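Local coordinates for protein amino acid amide racemase (Ochrobactrum anthropi, PDB 6GIO) that belongs to the class-III aminotransferase family of fold-type I enzymes and binds pyridoxal-5'-phosphate, at residues 370-378 and 422-433. Numbering follows the deposited sequence.
Sequences TTTAKIIYR and DVLDGKVADSDV
Helix 369-382 is flanked by the last turn of helix 406-424 and by the chain that follows it, with Ile375 CA 6.2 Å from Val423 CA and Lys374 CA equally near Val433 CA. Lys374 lies between these flanks. Its CB meets Val423 CG2, and the chain, extended beyond CG, passes methyls of Val428 and Val433, while its ammonium group, suited to gathering oxygens, bonds Val428 O and forms a salt bridge from NZ to Asp430 OD1 (2.9 Å), approaching from above the carboxylate plane. Compact, branched Val433 fits as a knob among Thr370, Ala373, Lys374 and Tyr377; the small CB of Ala373 lets Val433 CG1 settle on it and on Ala373 O (3.5 Å). Tyr377 turns CG anti to its backbone N (chi1 177°), which brings one ring face under Asp432 CB in a CH-pi contact, although Asp430 and Asp432 are poorly ordered. At the other flank Arg378, bent at chi2 (61°), grips Asp422 OD2 side-on with NE (2.9 Å) and, at a poorer angle, NH2; NH1 is hydrogen-bonded to Gln381 OE1. Gly426, whose positive phi suits glycine, completes a Schellman motif ending helix 406-424. Helix 369-382 packs between strands 352-357, 384-389 and 395-398 and this C-terminal segment, consistent with the small alpha/beta domain of fold-type I enzymes.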
loop_
_atom_site.group_PDB
_atom_site.type_symbol
_atom_site.label_atom_id
_atom_site.label_comp_id
_atom_site.label_asym_id
_atom_site.label_seq_id
_atom_site.Cartn_x
_atom_site.Cartn_y
_atom_site.Cartn_z
ATOM N N THR C 370 27.455 -11.166 12.143
ATOM C CA THR C 370 27.146 -12.060 13.254
ATOM C C THR C 370 27.287 -11.383 14.645
ATOM O O THR C 370 26.452 -11.595 15.558
ATOM C CB THR C 370 27.940 -13.392 13.170
ATOM O OG1 THR C 370 27.717 -14.139 14.369
ATOM C CG2 THR C 370 29.395 -13.166 13.047
ATOM N N THR C 371 28.311 -10.548 14.809
ATOM C CA THR C 371 28.478 -9.755 16.013
ATOM C C THR C 371 27.319 -8.772 16.183
ATOM O O THR C 371 26.721 -8.702 17.244
ATOM C CB THR C 371 29.812 -8.989 15.968
ATOM O OG1 THR C 371 30.856 -9.942 15.858
ATOM C CG2 THR C 371 30.044 -8.125 17.209
ATOM N N THR C 372 26.992 -8.038 15.127
ATOM C CA THR C 372 25.887 -7.086 15.169
ATOM C C THR C 372 24.549 -7.775 15.512
ATOM O O THR C 372 23.811 -7.313 16.373
ATOM C CB THR C 372 25.824 -6.352 13.821
ATOM O OG1 THR C 372 27.129 -5.798 13.557
ATOM C CG2 THR C 372 24.755 -5.254 13.804
ATOM N N ALA C 373 24.268 -8.901 14.889
ATOM C CA ALA C 373 23.051 -9.683 15.221
ATOM C C ALA C 373 23.010 -10.156 16.682
ATOM O O ALA C 373 21.955 -10.165 17.292
ATOM C CB ALA C 373 22.874 -10.880 14.272
ATOM N N LYS C 374 24.164 -10.508 17.238
ATOM C CA LYS C 374 24.250 -10.939 18.616
ATOM C C LYS C 374 23.968 -9.799 19.546
ATOM O O LYS C 374 23.367 -9.996 20.598
ATOM C CB LYS C 374 25.641 -11.508 18.939
ATOM C CG LYS C 374 25.835 -12.906 18.404
ATOM C CD LYS C 374 27.193 -13.440 18.782
ATOM C CE LYS C 374 27.388 -14.806 18.159
ATOM N NZ LYS C 374 28.643 -15.450 18.639
ATOM N N ILE C 375 24.425 -8.602 19.193
ATOM C CA ILE C 375 24.121 -7.434 20.020
ATOM C C ILE C 375 22.592 -7.168 20.078
ATOM O O ILE C 375 22.036 -6.887 21.154
ATOM C CB ILE C 375 24.894 -6.195 19.530
ATOM C CG1 ILE C 375 26.403 -6.412 19.767
ATOM C CG2 ILE C 375 24.408 -4.945 20.238
ATOM C CD1 ILE C 375 27.281 -5.446 19.019
ATOM N N ILE C 376 21.907 -7.262 18.939
ATOM C CA ILE C 376 20.433 -7.109 18.909
ATOM C C ILE C 376 19.733 -8.202 19.746
ATOM O O ILE C 376 18.782 -7.935 20.489
ATOM C CB ILE C 376 19.860 -7.241 17.475
ATOM C CG1 ILE C 376 20.522 -6.275 16.493
ATOM C CG2 ILE C 376 18.374 -7.002 17.484
ATOM C CD1 ILE C 376 20.359 -4.825 16.822
ATOM N N TYR C 377 20.180 -9.443 19.566
ATOM C CA TYR C 377 19.590 -10.567 20.298
ATOM C C TYR C 377 19.775 -10.422 21.804
ATOM O O TYR C 377 18.854 -10.641 22.605
ATOM C CB TYR C 377 20.215 -11.868 19.852
ATOM C CG TYR C 377 19.689 -13.030 20.618
ATOM C CD1 TYR C 377 18.526 -13.657 20.226
ATOM C CD2 TYR C 377 20.361 -13.515 21.732
ATOM C CE1 TYR C 377 18.030 -14.741 20.920
ATOM C CE2 TYR C 377 19.874 -14.601 22.435
ATOM C CZ TYR C 377 18.703 -15.201 22.023
ATOM O OH TYR C 377 18.212 -16.266 22.725
ATOM N N ARG C 378 20.966 -10.052 22.214
ATOM C CA ARG C 378 21.187 -9.834 23.629
ATOM C C ARG C 378 20.413 -8.616 24.135
ATOM O O ARG C 378 19.928 -8.620 25.277
ATOM C CB ARG C 378 22.674 -9.709 23.926
ATOM C CG ARG C 378 23.039 -9.611 25.397
ATOM C CD ARG C 378 22.588 -10.862 26.145
ATOM N NE ARG C 378 22.962 -10.809 27.552
ATOM C CZ ARG C 378 22.441 -11.602 28.493
ATOM N NH1 ARG C 378 21.503 -12.494 28.185
ATOM N NH2 ARG C 378 22.829 -11.473 29.741
ATOM N N ASP C 422 28.498 -8.042 26.646
ATOM C CA ASP C 422 28.238 -9.492 26.765
ATOM C C ASP C 422 28.630 -10.191 25.474
ATOM O O ASP C 422 29.104 -11.312 25.494
ATOM C CB ASP C 422 26.762 -9.782 27.059
ATOM C CG ASP C 422 26.333 -9.350 28.463
ATOM O OD1 ASP C 422 27.187 -9.046 29.293
ATOM O OD2 ASP C 422 25.125 -9.328 28.746
ATOM N N VAL C 423 28.405 -9.536 24.335
ATOM C CA VAL C 423 28.752 -10.162 23.060
ATOM C C VAL C 423 30.284 -10.210 22.847
ATOM O O VAL C 423 30.825 -11.239 22.397
ATOM C CB VAL C 423 28.027 -9.487 21.883
ATOM C CG1 VAL C 423 28.671 -9.862 20.553
ATOM C CG2 VAL C 423 26.535 -9.851 21.923
ATOM N N LEU C 424 30.966 -9.121 23.158
ATOM C CA LEU C 424 32.419 -9.076 23.020
ATOM C C LEU C 424 33.125 -10.082 23.951
ATOM O O LEU C 424 34.131 -10.660 23.564
ATOM C CB LEU C 424 32.943 -7.689 23.297
ATOM C CG LEU C 424 32.612 -6.643 22.248
ATOM C CD1 LEU C 424 33.123 -5.317 22.741
ATOM C CD2 LEU C 424 33.218 -6.968 20.888
ATOM N N ASP C 425 32.587 -10.287 25.157
ATOM C CA ASP C 425 33.157 -11.229 26.133
ATOM C C ASP C 425 32.757 -12.624 25.765
ATOM O O ASP C 425 32.891 -13.502 26.593
ATOM C CB ASP C 425 32.639 -10.997 27.570
ATOM C CG ASP C 425 33.137 -9.721 28.223
ATOM O OD1 ASP C 425 34.114 -9.094 27.758
ATOM O OD2 ASP C 425 32.532 -9.348 29.260
ATOM N N GLY C 426 32.224 -12.834 24.564
ATOM C CA GLY C 426 31.894 -14.167 24.082
ATOM C C GLY C 426 30.821 -14.898 24.890
ATOM O O GLY C 426 30.917 -16.097 25.144
ATOM N N LYS C 427 29.767 -14.190 25.265
ATOM C CA LYS C 427 28.757 -14.779 26.126
ATOM C C LYS C 427 27.453 -15.102 25.405
ATOM O O LYS C 427 26.500 -15.553 26.049
ATOM C CB LYS C 427 28.509 -13.862 27.313
ATOM C CG LYS C 427 29.771 -13.630 28.120
ATOM C CD LYS C 427 29.412 -13.195 29.518
ATOM C CE LYS C 427 29.646 -11.717 29.781
ATOM N NZ LYS C 427 30.863 -11.535 30.631
ATOM N N VAL C 428 27.437 -14.927 24.078
ATOM C CA VAL C 428 26.241 -15.167 23.261
ATOM C C VAL C 428 26.502 -16.220 22.171
ATOM O O VAL C 428 27.406 -16.048 21.375
ATOM C CB VAL C 428 25.798 -13.827 22.602
ATOM C CG1 VAL C 428 24.473 -13.980 21.866
ATOM C CG2 VAL C 428 25.730 -12.717 23.648
ATOM N N ALA C 429 25.699 -17.282 22.110
ATOM C CA ALA C 429 25.901 -18.379 21.126
ATOM C C ALA C 429 25.603 -18.007 19.657
ATOM O O ALA C 429 24.828 -17.076 19.378
ATOM C CB ALA C 429 25.082 -19.603 21.518
ATOM N N ASP C 430 26.220 -18.767 18.739
ATOM C CA ASP C 430 26.039 -18.613 17.279
ATOM C C ASP C 430 24.675 -19.109 16.792
ATOM O O ASP C 430 24.108 -18.529 15.854
ATOM C CB ASP C 430 27.137 -19.365 16.486
ATOM C CG ASP C 430 28.428 -18.555 16.307
ATOM O OD1 ASP C 430 28.431 -17.308 16.413
ATOM O OD2 ASP C 430 29.461 -19.190 16.028
ATOM N N SER C 431 24.171 -20.187 17.405
ATOM C CA SER C 431 22.879 -20.800 17.010
ATOM C C SER C 431 21.659 -19.916 17.314
ATOM O O SER C 431 20.630 -20.029 16.654
ATOM C CB SER C 431 22.674 -22.145 17.710
ATOM O OG SER C 431 22.126 -21.926 18.994
ATOM N N ASP C 432 21.784 -19.069 18.331
ATOM C CA ASP C 432 20.727 -18.125 18.714
ATOM C C ASP C 432 20.474 -17.002 17.680
ATOM O O ASP C 432 19.348 -16.491 17.582
ATOM C CB ASP C 432 21.044 -17.516 20.091
ATOM C CG ASP C 432 21.034 -18.557 21.220
ATOM O OD1 ASP C 432 20.714 -19.746 20.971
ATOM O OD2 ASP C 432 21.354 -18.174 22.363
ATOM N N VAL C 433 21.503 -16.626 16.917
ATOM C CA VAL C 433 21.343 -15.653 15.825
ATOM C C VAL C 433 21.284 -16.283 14.419
ATOM O O VAL C 433 20.938 -15.599 13.442
ATOM C CB VAL C 433 22.440 -14.564 15.850
ATOM C CG1 VAL C 433 22.277 -13.683 17.076
ATOM C CG2 VAL C 433 23.837 -15.172 15.809
#